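Local atomic coordinates of BT_4661 (Bacteroides thetaiotaomicron, PDB entry 4AK2), a protein that binds heparin and heparan sulphate as a SusE-like, surface-located glycan-binding protein, probably capturing the polysaccharide at the cell surface, this chain being its ligand-binding domain. Residues N186-S189 with E190-S194; M206-F209 with E210-N214; L158-R161 with R162-Y166. All coordinates share one frame; numbering follows the deposited sequence.

Interaction 1: residues N186-S189 with E190-S194; sequences NFLS and EMWNS. With NA (sodium ion), chain D.
M191 lies across the ring of F187 one helical turn back. Its CG stands over one face, 4.0 Å from the F187 ring centroid, and its SD lies 4.4 Å from the same centroid in an oblique position, a Met-aromatic contact. Bends at chi2 (-57°) and chi3 (97°) fold the methionine chain over the ring and set M191 CE 3.7 Å from F187 CE1. On another side of the helix L188 and W192 lie side by side and point the same way, with L188 CD2 3.9 Å from W192 CZ3. The i to i+4 main-chain bonds from M191 N to F187 O and from W192 N to L188 O join the same pairs, and N193 N to S189 O follows. Further out, H175 stacks on F187 and Y166 meets it at a slant, F164 packs against the indole of W192, and W192 NE1 is held by S202 O. Near the C-terminal end of the helix S194 OG hydrogen-bonds to M191 O and also binds a sodium ion at 2.6 Å, a site to which L235 O contributes. The first turn is fixed by reciprocal bonds: S189 N donates to N186 OD1 (3.1 Å, 162°), and N186 N donates to S189 OG (2.9 Å), while N186 ND2 is anchored on A179 O. This exchange is the capping box that starts helix 187-195, with N186 as N-cap.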
loop_
_atom_site.group_PDB
_atom_site.type_symbol
_atom_site.label_atom_id
_atom_site.label_comp_id
_atom_site.label_asym_id
_atom_site.label_seq_id
_atom_site.Cartn_x
_atom_site.Cartn_y
_atom_site.Cartn_z
ATOM N N ASN A 186 -15.607 -7.735 8.056
ATOM C CA ASN A 186 -15.180 -6.755 7.061
ATOM C C ASN A 186 -14.498 -7.465 5.905
ATOM O O ASN A 186 -14.522 -8.712 5.840
ATOM C CB ASN A 186 -14.307 -5.640 7.682
ATOM C CG ASN A 186 -13.068 -6.152 8.382
ATOM O OD1 ASN A 186 -12.623 -7.291 8.172
ATOM N ND2 ASN A 186 -12.510 -5.310 9.280
ATOM N N PHE A 187 -13.913 -6.707 4.969
ATOM C CA PHE A 187 -13.400 -7.359 3.772
ATOM C C PHE A 187 -12.304 -8.350 4.156
ATOM O O PHE A 187 -12.245 -9.468 3.592
ATOM C CB PHE A 187 -12.939 -6.353 2.738
ATOM C CG PHE A 187 -12.596 -6.990 1.430
ATOM C CD1 PHE A 187 -13.579 -7.655 0.689
ATOM C CD2 PHE A 187 -11.299 -6.944 0.926
ATOM C CE1 PHE A 187 -13.293 -8.256 -0.536
ATOM C CE2 PHE A 187 -11.016 -7.529 -0.308
ATOM C CZ PHE A 187 -12.000 -8.190 -1.038
ATOM N N LEU A 188 -11.439 -7.965 5.107
ATOM C CA LEU A 188 -10.359 -8.879 5.480
ATOM C C LEU A 188 -10.852 -10.123 6.188
ATOM O O LEU A 188 -10.308 -11.198 5.972
ATOM C CB LEU A 188 -9.277 -8.205 6.302
ATOM C CG LEU A 188 -8.423 -7.237 5.479
ATOM C CD1 LEU A 188 -7.390 -6.612 6.401
ATOM C CD2 LEU A 188 -7.687 -7.895 4.300
ATOM N N SER A 189 -11.863 -10.028 7.057
ATOM C CA SER A 189 -12.356 -11.259 7.661
ATOM C C SER A 189 -12.971 -12.179 6.624
ATOM O O SER A 189 -12.842 -13.390 6.701
ATOM C CB SER A 189 -13.308 -11.005 8.851
ATOM O OG SER A 189 -14.516 -10.397 8.411
ATOM N N GLU A 190 -13.630 -11.594 5.632
ATOM C CA GLU A 190 -14.214 -12.383 4.564
ATOM C C GLU A 190 -13.074 -13.079 3.745
ATOM O O GLU A 190 -13.134 -14.294 3.458
ATOM C CB GLU A 190 -15.073 -11.515 3.658
ATOM C CG GLU A 190 -15.722 -12.356 2.592
ATOM C CD GLU A 190 -16.684 -11.592 1.709
ATOM O OE1 GLU A 190 -17.131 -10.491 2.106
ATOM O OE2 GLU A 190 -17.006 -12.113 0.621
ATOM N N MET A 191 -12.026 -12.330 3.385
ATOM C CA MET A 191 -10.872 -12.916 2.706
ATOM C C MET A 191 -10.238 -14.019 3.550
ATOM O O MET A 191 -9.926 -15.109 3.051
ATOM C CB MET A 191 -9.851 -11.844 2.357
ATOM C CG MET A 191 -10.305 -10.903 1.242
ATOM S SD MET A 191 -10.753 -11.703 -0.311
ATOM C CE MET A 191 -12.552 -11.824 -0.188
ATOM N N TRP A 192 -10.007 -13.744 4.827
ATOM C CA TRP A 192 -9.391 -14.738 5.676
ATOM C C TRP A 192 -10.201 -16.002 5.723
ATOM O O TRP A 192 -9.676 -17.108 5.581
ATOM C CB TRP A 192 -9.222 -14.174 7.101
ATOM C CG TRP A 192 -7.809 -13.772 7.413
ATOM C CD1 TRP A 192 -7.016 -14.223 8.479
ATOM C CD2 TRP A 192 -6.920 -12.885 6.625
ATOM N NE1 TRP A 192 -5.758 -13.675 8.420
ATOM C CE2 TRP A 192 -5.632 -12.851 7.343
ATOM C CE3 TRP A 192 -7.069 -12.098 5.469
ATOM C CZ2 TRP A 192 -4.569 -12.080 6.889
ATOM C CZ3 TRP A 192 -5.971 -11.345 5.020
ATOM C CH2 TRP A 192 -4.766 -11.325 5.719
ATOM N N ASN A 193 -11.504 -15.841 5.953
ATOM C CA ASN A 193 -12.371 -16.990 6.038
ATOM C C ASN A 193 -12.405 -17.808 4.734
ATOM O O ASN A 193 -12.508 -19.044 4.756
ATOM C CB ASN A 193 -13.756 -16.539 6.469
ATOM C CG ASN A 193 -13.783 -15.883 7.884
ATOM O OD1 ASN A 193 -12.771 -15.768 8.635
ATOM N ND2 ASN A 193 -14.967 -15.415 8.242
ATOM N N SER A 194 -12.252 -17.114 3.597
ATOM C CA SER A 194 -12.211 -17.802 2.310
ATOM C C SER A 194 -10.958 -18.672 2.127
ATOM O O SER A 194 -10.989 -19.656 1.390
ATOM C CB SER A 194 -12.311 -16.792 1.155
ATOM O OG SER A 194 -11.068 -16.197 0.842
HETATM NA NA NA D . -10.996 -15.773 -1.761
HETATM O O HOH W 1 -12.232 -17.345 -2.971
#

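Interaction 2: residues M206-F209 with E210-N214; sequences MSYF and ENTTN
E210 curls round S207, its CG 3.3 Å from S207 OG and its backbone N donating to that same hydroxyl oxygen at 3.0 Å, a bent bond of 144°. A chi1 of 172° turns the S207 hydroxyl away from its own N, to where the E210 amide can use it; D159 OD2 is a second hydrogen-bonding partner of this oxygen. The bent E210 chain sends its carboxylate to R203, with which OE2 forms a salt bridge. T212 is the next large contributor. Its CG2 meets Y208 CE2 at 3.8 Å, the two side chains crossing at about a right angle and the methyl approaching the ring obliquely. These residues belong to two successive type I beta turns, Y208 to N211 and N211 to N214, in the long loop between helix 187-195 and strand 220-222. In the first turn N211 N donates to Y208 O from well above the carbonyl plane. F209 takes part through its main chain as well: a water gives a hydrogen bond to F209 O and accepts one from T212 N, bridging the turn, while the F209 ring lies with one face over Y208 CD2. The N211 amide is held at both ends. ND2 donates to S207 O at 2.8 Å in a nearly straight bond (171°) that lies in the carbonyl plane, ND2 also bonds to K204 O, and OD1 is hydrogen-bonded to Y195 OH.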
loop_
_atom_site.group_PDB
_atom_site.type_symbol
_atom_site.label_atom_id
_atom_site.label_comp_id
_atom_site.label_asym_id
_atom_site.label_seq_id
_atom_site.Cartn_x
_atom_site.Cartn_y
_atom_site.Cartn_z
ATOM N N MET A 206 -1.548 -15.140 4.537
ATOM C CA MET A 206 -0.541 -14.284 3.905
ATOM C C MET A 206 0.880 -14.780 4.134
ATOM O O MET A 206 1.843 -14.058 3.859
ATOM C CB MET A 206 -0.688 -12.847 4.402
ATOM C CG MET A 206 -1.839 -12.100 3.755
ATOM S SD MET A 206 -1.735 -11.921 1.953
ATOM C CE MET A 206 -0.147 -11.155 1.657
ATOM N N SER A 207 1.012 -16.016 4.625
ATOM C CA SER A 207 2.280 -16.514 5.117
ATOM C C SER A 207 2.944 -17.577 4.227
ATOM O O SER A 207 2.327 -18.556 3.866
ATOM C CB SER A 207 2.091 -17.104 6.543
ATOM O OG SER A 207 3.289 -17.773 6.966
ATOM N N TYR A 208 4.214 -17.348 3.913
ATOM C CA TYR A 208 5.033 -18.376 3.287
ATOM C C TYR A 208 5.187 -19.583 4.220
ATOM O O TYR A 208 5.012 -20.737 3.815
ATOM C CB TYR A 208 6.412 -17.809 2.949
ATOM C CG TYR A 208 7.390 -18.900 2.513
ATOM C CD1 TYR A 208 7.499 -19.270 1.184
ATOM C CD2 TYR A 208 8.198 -19.558 3.459
ATOM C CE1 TYR A 208 8.366 -20.279 0.800
ATOM C CE2 TYR A 208 9.072 -20.575 3.083
ATOM C CZ TYR A 208 9.155 -20.933 1.761
ATOM O OH TYR A 208 10.048 -21.950 1.385
ATOM N N PHE A 209 5.567 -19.320 5.461
ATOM C CA PHE A 209 5.897 -20.409 6.383
ATOM C C PHE A 209 4.709 -21.307 6.734
ATOM O O PHE A 209 4.913 -22.494 7.027
ATOM C CB PHE A 209 6.615 -19.850 7.617
ATOM C CG PHE A 209 7.994 -19.379 7.277
ATOM C CD1 PHE A 209 9.032 -20.292 7.163
ATOM C CD2 PHE A 209 8.235 -18.030 6.978
ATOM C CE1 PHE A 209 10.286 -19.853 6.751
ATOM C CE2 PHE A 209 9.486 -17.595 6.570
ATOM C CZ PHE A 209 10.516 -18.507 6.484
ATOM N N GLU A 210 3.495 -20.782 6.578
ATOM C CA GLU A 210 2.273 -21.560 6.842
ATOM C C GLU A 210 1.695 -22.223 5.597
ATOM O O GLU A 210 0.668 -22.893 5.687
ATOM C CB GLU A 210 1.210 -20.679 7.522
ATOM C CG GLU A 210 1.715 -20.030 8.782
ATOM C CD GLU A 210 1.743 -20.978 9.960
ATOM O OE1 GLU A 210 1.077 -22.018 9.941
ATOM O OE2 GLU A 210 2.481 -20.684 10.899
ATOM N N ASN A 211 2.358 -22.043 4.434
ATOM C CA ASN A 211 1.858 -22.533 3.151
ATOM C C ASN A 211 2.956 -23.162 2.302
ATOM O O ASN A 211 2.804 -23.203 1.088
ATOM C CB ASN A 211 1.163 -21.417 2.379
ATOM C CG ASN A 211 -0.147 -21.002 3.023
ATOM O OD1 ASN A 211 -1.145 -21.715 2.916
ATOM N ND2 ASN A 211 -0.148 -19.845 3.685
ATOM N N THR A 212 4.026 -23.669 2.923
ATOM C CA THR A 212 5.199 -24.061 2.175
ATOM C C THR A 212 4.883 -25.135 1.148
ATOM O O THR A 212 5.536 -25.170 0.119
ATOM C CB THR A 212 6.314 -24.570 3.074
ATOM O OG1 THR A 212 5.840 -25.687 3.832
ATOM C CG2 THR A 212 6.807 -23.501 4.044
ATOM N N THR A 213 3.889 -25.985 1.387
ATOM C CA THR A 213 3.592 -27.072 0.449
ATOM C C THR A 213 2.387 -26.766 -0.405
ATOM O O THR A 213 1.953 -27.613 -1.183
ATOM C CB THR A 213 3.359 -28.436 1.135
ATOM O OG1 THR A 213 2.166 -28.346 1.924
ATOM C CG2 THR A 213 4.567 -28.819 1.980
ATOM N N ASN A 214 1.842 -25.554 -0.259
ATOM C CA ASN A 214 0.704 -25.158 -1.082
ATOM C C ASN A 214 0.648 -23.665 -1.308
ATOM O O ASN A 214 -0.359 -23.007 -1.016
ATOM C CB ASN A 214 -0.638 -25.734 -0.546
ATOM C CG ASN A 214 -0.845 -25.567 0.960
ATOM O OD1 ASN A 214 -1.015 -26.575 1.679
ATOM N ND2 ASN A 214 -0.812 -24.356 1.442
HETATM O O HOH W 2 8.132 -24.038 -0.200
HETATM O O HOH W 3 3.955 -24.744 5.731
#

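Interaction 3: residues L158-R161 with R162-Y166; sequences LDYR and RDFFY. With NA (sodium ion), chain C; SGN (2-deoxy-6-O-sulfo-2-(sulfoamino)-alpha-D-glucopyranose), chain B; IDS (2-O-sulfo-alpha-L-idopyranuronic acid), chain E; IDS (2-O-sulfo-alpha-L-idopyranuronic acid), chain F.
R161 and R162 sit one after the other at the corner where strand 157-161 gives way to strand 163-168, and both belong to the glycan pocket of this ligand-binding domain. Their side chains cross obliquely with the guanidinium planes 30° apart, and R162 NH2 lies over one face of the R161 group. Together the two cationic groups are consistent with a pocket built for the sulphates and carboxylates of the glycan. Over the opposite R161 face, near its centre, sits the sulphate oxygen O1S of the glucosamine residue SGN. R161 leaves the backbone with CG anti to N and then bends at chi2 (58°), a course that brings NH1 to SGN O3 at 3.0 Å; NH2 reaches the same oxygen less directly, while NE is tied to Q261 O. An alanine here would remove both bonds to O3 and is likely to leave that hydroxyl and the N-sulphate without this cationic neighbour, and the Q261 carbonyl without its donor. R162 takes a different path. Its CG lies between the backbone N and the carbonyl carbon, and the bend at chi3 turns the guanidinium edge to the carboxylate of the iduronate in chain E. There NE gives a nearly straight bond to O6B (2.8 Å, 169°) and NH2 one to O6A (2.9 Å), the paired grip of arginine on a carboxylate, while NH1 is occupied by Q250 OE1. Past the corner, D163 sends its backbone O to a sodium ion that S270 OG also binds, and accepts on OD2 a hydrogen bond from O3 of the iduronate in chain F. Away from the sugars, F164 crosses Y160 obliquely, F164 CE1 resting 3.7 Å from Y160 CD1.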
loop_
_atom_site.group_PDB
_atom_site.type_symbol
_atom_site.label_atom_id
_atom_site.label_comp_id
_atom_site.label_asym_id
_atom_site.label_seq_id
_atom_site.Cartn_x
_atom_site.Cartn_y
_atom_site.Cartn_z
ATOM N N LEU A 158 11.587 -13.546 5.684
ATOM C CA LEU A 158 10.681 -12.386 5.729
ATOM C C LEU A 158 9.244 -12.877 5.536
ATOM O O LEU A 158 8.972 -13.645 4.624
ATOM C CB LEU A 158 11.078 -11.444 4.575
ATOM C CG LEU A 158 10.365 -10.082 4.574
ATOM C CD1 LEU A 158 10.829 -9.213 5.761
ATOM C CD2 LEU A 158 10.655 -9.340 3.289
ATOM N N ASP A 159 8.329 -12.519 6.441
ATOM C CA ASP A 159 6.966 -13.060 6.343
ATOM C C ASP A 159 5.941 -12.145 6.962
ATOM O O ASP A 159 6.219 -11.560 8.019
ATOM C CB ASP A 159 6.927 -14.418 7.055
ATOM C CG ASP A 159 5.854 -15.356 6.566
ATOM O OD1 ASP A 159 5.519 -15.324 5.370
ATOM O OD2 ASP A 159 5.340 -16.179 7.379
ATOM N N TYR A 160 4.777 -12.013 6.333
ATOM C CA TYR A 160 3.668 -11.321 7.005
ATOM C C TYR A 160 3.384 -11.984 8.339
ATOM O O TYR A 160 3.545 -13.187 8.534
ATOM C CB TYR A 160 2.433 -11.337 6.123
ATOM C CG TYR A 160 2.418 -10.292 5.011
ATOM C CD1 TYR A 160 1.913 -9.024 5.245
ATOM C CD2 TYR A 160 2.888 -10.587 3.708
ATOM C CE1 TYR A 160 1.859 -8.043 4.256
ATOM C CE2 TYR A 160 2.838 -9.630 2.743
ATOM C CZ TYR A 160 2.329 -8.387 2.973
ATOM O OH TYR A 160 2.257 -7.457 1.949
ATOM N N ARG A 161 2.876 -11.146 9.250
ATOM C CA ARG A 161 2.675 -11.564 10.677
ATOM C C ARG A 161 1.357 -11.156 11.315
ATOM O O ARG A 161 0.720 -12.002 11.983
ATOM C CB ARG A 161 3.846 -11.105 11.556
ATOM C CG ARG A 161 3.766 -11.490 13.052
ATOM C CD ARG A 161 3.650 -13.003 13.236
ATOM N NE ARG A 161 3.600 -13.369 14.655
ATOM C CZ ARG A 161 2.489 -13.356 15.387
ATOM N NH1 ARG A 161 1.318 -12.984 14.849
ATOM N NH2 ARG A 161 2.554 -13.663 16.674
ATOM N N ARG A 162 1.004 -9.875 11.244
ATOM C CA ARG A 162 -0.067 -9.326 12.107
ATOM C C ARG A 162 -0.445 -7.968 11.540
ATOM O O ARG A 162 0.204 -7.474 10.603
ATOM C CB ARG A 162 0.405 -9.167 13.572
ATOM C CG ARG A 162 1.608 -8.286 13.770
ATOM C CD ARG A 162 1.875 -7.888 15.221
ATOM N NE ARG A 162 2.241 -9.018 16.091
ATOM C CZ ARG A 162 3.458 -9.529 16.246
ATOM N NH1 ARG A 162 4.474 -9.126 15.460
ATOM N NH2 ARG A 162 3.660 -10.501 17.140
ATOM N N ASP A 163 -1.461 -7.336 12.114
ATOM C CA ASP A 163 -1.819 -5.949 11.881
ATOM C C ASP A 163 -2.119 -5.732 10.384
ATOM O O ASP A 163 -1.476 -4.894 9.720
ATOM C CB ASP A 163 -0.744 -4.988 12.422
ATOM C CG ASP A 163 -0.574 -5.061 13.939
ATOM O OD1 ASP A 163 -1.495 -5.515 14.619
ATOM O OD2 ASP A 163 0.501 -4.667 14.370
ATOM N N PHE A 164 -3.116 -6.450 9.898
ATOM C CA PHE A 164 -3.566 -6.337 8.524
ATOM C C PHE A 164 -4.713 -5.345 8.470
ATOM O O PHE A 164 -5.617 -5.361 9.320
ATOM C CB PHE A 164 -4.029 -7.689 7.997
ATOM C CG PHE A 164 -2.980 -8.758 8.038
ATOM C CD1 PHE A 164 -2.121 -8.939 6.970
ATOM C CD2 PHE A 164 -2.851 -9.600 9.152
ATOM C CE1 PHE A 164 -1.161 -9.922 7.001
ATOM C CE2 PHE A 164 -1.889 -10.591 9.197
ATOM C CZ PHE A 164 -1.026 -10.752 8.127
ATOM N N PHE A 165 -4.689 -4.448 7.491
ATOM C CA PHE A 165 -5.721 -3.419 7.320
ATOM C C PHE A 165 -6.068 -3.370 5.831
ATOM O O PHE A 165 -5.144 -3.490 4.957
ATOM C CB PHE A 165 -5.237 -2.023 7.657
ATOM C CG PHE A 165 -4.819 -1.827 9.110
ATOM C CD1 PHE A 165 -3.568 -2.319 9.566
ATOM C CD2 PHE A 165 -5.616 -1.095 10.008
ATOM C CE1 PHE A 165 -3.141 -2.123 10.863
ATOM C CE2 PHE A 165 -5.164 -0.890 11.310
ATOM C CZ PHE A 165 -3.945 -1.407 11.737
ATOM N N TYR A 166 -7.312 -3.117 5.491
ATOM C CA TYR A 166 -7.713 -2.949 4.114
ATOM C C TYR A 166 -8.527 -1.704 3.928
ATOM O O TYR A 166 -9.458 -1.420 4.746
ATOM C CB TYR A 166 -8.549 -4.162 3.651
ATOM C CG TYR A 166 -8.975 -4.096 2.206
ATOM C CD1 TYR A 166 -8.141 -4.598 1.213
ATOM C CD2 TYR A 166 -10.202 -3.570 1.836
ATOM C CE1 TYR A 166 -8.509 -4.552 -0.114
ATOM C CE2 TYR A 166 -10.600 -3.500 0.510
ATOM C CZ TYR A 166 -9.714 -4.001 -0.470
ATOM O OH TYR A 166 -10.015 -4.021 -1.824
HETATM NA NA NA C . 0.632 -2.962 9.644
HETATM C C1 SGN B . -2.673 -16.105 16.128
HETATM C C2 SGN B . -1.569 -15.050 16.011
HETATM C C3 SGN B . -1.505 -14.261 17.324
HETATM C C4 SGN B . -2.872 -13.710 17.691
HETATM C C5 SGN B . -3.926 -14.819 17.762
HETATM C C6 SGN B . -5.323 -14.206 17.913
HETATM N N2 SGN B . -0.307 -15.700 15.678
HETATM O O1 SGN B . -2.301 -17.122 17.053
HETATM O O3 SGN B . -0.585 -13.188 17.122
HETATM O O4 SGN B . -2.824 -13.197 19.033
HETATM O O5 SGN B . -3.905 -15.489 16.501
HETATM O O6 SGN B . -6.293 -15.231 18.024
HETATM S S1 SGN B . 0.085 -16.146 14.199
HETATM O O1S SGN B . 1.526 -16.249 14.144
HETATM O O2S SGN B . -0.550 -17.374 13.796
HETATM O O3S SGN B . -0.418 -15.000 13.262
HETATM S S2 SGN B . -7.790 -14.868 18.015
HETATM O O4S SGN B . -8.108 -14.130 19.236
HETATM O O5S SGN B . -8.579 -16.308 18.011
HETATM O O6S SGN B . -8.078 -14.172 16.754
HETATM C C1 IDS E . -3.063 -11.785 19.159
HETATM C C2 IDS E . -3.360 -11.485 20.638
HETATM C C3 IDS E . -2.113 -11.540 21.534
HETATM C C4 IDS E . -0.905 -10.816 20.932
HETATM C C5 IDS E . -0.708 -11.298 19.487
HETATM C C6 IDS E . 0.437 -10.661 18.743
HETATM O O2 IDS E . -3.938 -10.175 20.732
HETATM O O3 IDS E . -1.756 -12.894 21.818
HETATM O O4 IDS E . -1.115 -9.399 20.927
HETATM O O5 IDS E . -1.916 -11.046 18.743
HETATM O O6A IDS E . 1.611 -10.852 19.129
HETATM O O6B IDS E . 0.133 -9.936 17.761
HETATM S S IDS E . -5.485 -9.937 20.592
HETATM O O1S IDS E . -5.748 -8.496 20.556
HETATM O O2S IDS E . -5.904 -10.614 19.348
HETATM O O3S IDS E . -6.025 -10.602 21.782
HETATM C C1 IDS F . 1.647 -4.604 19.723
HETATM C C2 IDS F . 2.189 -4.355 18.339
HETATM C C3 IDS F . 1.208 -3.626 17.384
HETATM C C4 IDS F . 0.533 -2.445 18.067
HETATM C C5 IDS F . -0.071 -2.956 19.381
HETATM C C6 IDS F . -0.905 -1.916 20.062
HETATM O O2 IDS F . 3.448 -3.682 18.479
HETATM O O3 IDS F . 0.209 -4.563 16.955
HETATM O O4 IDS F . 1.539 -1.450 18.296
HETATM O O5 IDS F . 0.982 -3.451 20.216
HETATM O O6A IDS F . -1.871 -1.456 19.413
HETATM O O6B IDS F . -0.621 -1.550 21.217
HETATM S S IDS F . 4.513 -3.717 17.376
HETATM O O1S IDS F . 5.767 -3.468 18.100
HETATM O O2S IDS F . 4.440 -5.045 16.760
HETATM O O3S IDS F . 4.166 -2.629 16.413
HETATM O O HOH W 4 0.475 -0.414 9.920
#

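How the interactions relate
Along the chain interaction 3 comes first, then interaction 1, then interaction 2. The strands of interaction 3 belong to a branched or curled mixed sheet, on either side of the corner at R162, and its centre lies about 14 Å from the centres of both others, which are themselves about 18 Å apart. Helix 187-195 packs on strand 163-168, with L188 CG 3.6 Å from Y166 CB. The loop of interaction 2 is fastened to strand 157-161 through D159, whose OD1 lies 2.8 Å from Y208 N. Interactions 1 and 2 meet directly where W192 CH2 touches M206 CG at 3.6 Å. Helix and loop thus pack on the two strands that flank the corner presenting R161, R162 and D163 to the sulphated glycan.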